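Long-range contact in RNA-dependent RNA polymerase (Farallon virus, PDB 6DX5), which probably acts as an RNA-directed RNA polymerase in full length, this piece being its viral OTU cysteine protease (deubiquitinase) domain: residues A[36-41]-A[127-132]. Numbering follows the deposited sequence.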
loop_
_atom_site.group_PDB
_atom_site.type_symbol
_atom_site.label_atom_id
_atom_site.label_comp_id
_atom_site.label_asym_id
_atom_site.label_seq_id
_atom_site.Cartn_x
_atom_site.Cartn_y
_atom_site.Cartn_z
ATOM N N ASN A 36 -11.425 -5.419 15.540
ATOM C CA ASN A 36 -10.471 -6.522 15.712
ATOM C C ASN A 36 -10.591 -7.618 14.644
ATOM O O ASN A 36 -9.971 -8.682 14.793
ATOM C CB ASN A 36 -10.633 -7.141 17.098
ATOM C CG ASN A 36 -10.131 -6.223 18.171
ATOM O OD1 ASN A 36 -10.751 -6.033 19.243
ATOM N ND2 ASN A 36 -9.025 -5.589 17.869
ATOM N N CYS A 37 -11.343 -7.376 13.558
ATOM C CA CYS A 37 -11.620 -8.466 12.621
ATOM C C CYS A 37 -10.344 -9.023 11.966
ATOM O O CYS A 37 -10.278 -10.245 11.715
ATOM C CB CYS A 37 -12.641 -8.035 11.550
ATOM S SG CYS A 37 -12.172 -6.501 10.562
ATOM N N PHE A 38 -9.324 -8.185 11.676
ATOM C CA PHE A 38 -8.072 -8.761 11.171
ATOM C C PHE A 38 -7.474 -9.717 12.191
ATOM O O PHE A 38 -7.107 -10.855 11.859
ATOM C CB PHE A 38 -7.015 -7.701 10.819
ATOM C CG PHE A 38 -5.687 -8.339 10.446
ATOM C CD1 PHE A 38 -4.634 -8.430 11.361
ATOM C CD2 PHE A 38 -5.527 -8.972 9.220
ATOM C CE1 PHE A 38 -3.454 -9.097 11.031
ATOM C CE2 PHE A 38 -4.331 -9.628 8.885
ATOM C CZ PHE A 38 -3.325 -9.702 9.800
ATOM N N PHE A 39 -7.361 -9.278 13.448
ATOM C CA PHE A 39 -6.814 -10.179 14.465
ATOM C C PHE A 39 -7.670 -11.430 14.589
ATOM O O PHE A 39 -7.136 -12.535 14.760
ATOM C CB PHE A 39 -6.691 -9.447 15.820
ATOM C CG PHE A 39 -5.810 -8.220 15.764
ATOM C CD1 PHE A 39 -4.519 -8.299 15.224
ATOM C CD2 PHE A 39 -6.279 -6.979 16.207
ATOM C CE1 PHE A 39 -3.676 -7.158 15.155
ATOM C CE2 PHE A 39 -5.463 -5.830 16.143
ATOM C CZ PHE A 39 -4.139 -5.927 15.610
ATOM N N ARG A 40 -9.013 -11.276 14.491
ATOM C CA ARG A 40 -9.927 -12.426 14.614
ATOM C C ARG A 40 -9.783 -13.391 13.443
ATOM O O ARG A 40 -9.822 -14.628 13.619
ATOM C CB ARG A 40 -11.382 -11.957 14.678
ATOM C CG ARG A 40 -11.727 -11.231 15.976
ATOM C CD ARG A 40 -13.173 -10.652 15.928
ATOM N NE ARG A 40 -13.519 -10.171 17.255
ATOM C CZ ARG A 40 -14.015 -10.969 18.190
ATOM N NH1 ARG A 40 -14.277 -12.255 17.894
ATOM N NH2 ARG A 40 -14.262 -10.497 19.400
ATOM N N ALA A 41 -9.658 -12.844 12.233
ATOM C CA ALA A 41 -9.433 -13.692 11.065
ATOM C C ALA A 41 -8.133 -14.474 11.223
ATOM O O ALA A 41 -8.105 -15.704 11.090
ATOM C CB ALA A 41 -9.412 -12.826 9.789
ATOM N N ASP A 127 -0.488 -3.331 8.550
ATOM C CA ASP A 127 0.716 -3.039 9.344
ATOM C C ASP A 127 0.988 -4.185 10.294
ATOM O O ASP A 127 2.134 -4.575 10.502
ATOM C CB ASP A 127 0.562 -1.751 10.143
ATOM C CG ASP A 127 0.660 -0.480 9.287
ATOM O OD1 ASP A 127 0.897 -0.516 8.038
ATOM O OD2 ASP A 127 0.479 0.585 9.914
ATOM N N GLU A 128 -0.061 -4.781 10.831
ATOM C CA GLU A 128 0.124 -5.893 11.753
ATOM C C GLU A 128 0.272 -7.237 11.023
ATOM O O GLU A 128 0.971 -8.118 11.545
ATOM C CB GLU A 128 -1.022 -5.939 12.768
ATOM C CG GLU A 128 -0.978 -4.757 13.783
ATOM C CD GLU A 128 -1.510 -3.453 13.195
ATOM O OE1 GLU A 128 -1.031 -2.369 13.659
ATOM O OE2 GLU A 128 -2.410 -3.514 12.288
ATOM N N ALA A 129 -0.325 -7.424 9.826
ATOM C CA ALA A 129 0.015 -8.605 9.017
ATOM C C ALA A 129 1.534 -8.720 8.830
ATOM O O ALA A 129 2.108 -9.806 8.939
ATOM C CB ALA A 129 -0.669 -8.551 7.641
ATOM N N GLU A 130 2.196 -7.617 8.531
ATOM C CA GLU A 130 3.628 -7.668 8.357
ATOM C C GLU A 130 4.320 -8.130 9.641
ATOM O O GLU A 130 5.293 -8.902 9.602
ATOM C CB GLU A 130 4.111 -6.287 7.933
ATOM C CG GLU A 130 5.583 -6.123 7.960
ATOM C CD GLU A 130 6.057 -4.775 7.393
ATOM O OE1 GLU A 130 5.313 -3.748 7.480
ATOM O OE2 GLU A 130 7.196 -4.775 6.804
ATOM N N MET A 131 3.849 -7.645 10.793
ATOM C CA MET A 131 4.490 -7.980 12.064
ATOM C C MET A 131 4.314 -9.456 12.367
ATOM O O MET A 131 5.273 -10.143 12.749
ATOM C CB MET A 131 3.869 -7.125 13.165
ATOM C CG MET A 131 4.165 -5.587 12.954
ATOM S SD MET A 131 3.250 -4.637 14.157
ATOM C CE MET A 131 3.476 -2.916 13.491
ATOM N N LEU A 132 3.069 -9.945 12.207
ATOM C CA LEU A 132 2.743 -11.324 12.514
ATOM C C LEU A 132 3.532 -12.270 11.627
ATOM O O LEU A 132 3.991 -13.314 12.091
ATOM C CB LEU A 132 1.249 -11.535 12.294
ATOM C CG LEU A 132 0.398 -10.838 13.354
ATOM C CD1 LEU A 132 -1.111 -10.933 12.930
ATOM C CD2 LEU A 132 0.675 -11.597 14.681
#
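Phe38 reaches from helix 37-47 onto helix 126-136 and lays the far end of its ring against Ala129 and Leu132. Its side chain leaves CB with CG anti to the backbone N (chi1 174°), a torsion that sends the ring straight across the gap. Beyond CG the two ring branches divide the work. On one, CE1 meets Leu132 CD1 at 3.5 Å, the methyl arriving from the opposite direction at the ring edge, near its plane; the same ring carbon, Phe38 CE1, lies 3.7 Å from Ala129 N. On the other, CE2 grazes Ala129 CB at 4.0 Å. CZ, at the end of the ring, rests 3.6 Å from both CA and CB of Ala129, packing on the helix backbone as well as on the methyl. Phe175 packs edge-to-face with the same ring.

One residue on, Phe39 lies obliquely to Glu128: CE1 is 3.8 Å from Glu128 CB, and CZ is 3.8 Å from Glu128 CG. The glutamate thus offers its aliphatic part to the ring, while a bend at chi2 (78°) carries its carboxylate toward partners of its own. The buried acid is held elsewhere: OE1 is hydrogen-bonded to the hydroxyls of Tyr122 and Tyr113, OE2 to Gly125 N, just before the segment. Asn36 ND2 lies in plane at the edge of the Phe39 ring.

The short helical segments run roughly parallel, 32° apart, with axes separated by 11.0 Å, a spacing bridged by the two phenylalanines. Leu132 also touches Val56 of helix 53-66, and Ala129 touches Phe157 of strand 151-157. The contact joins helices 37-47 and 126-136 in the buried interior of this OTU-like cysteine protease domain, beside a pocket, including Tyr122 and Asp127, that holds a DTT molecule probably from the crystallisation liquor.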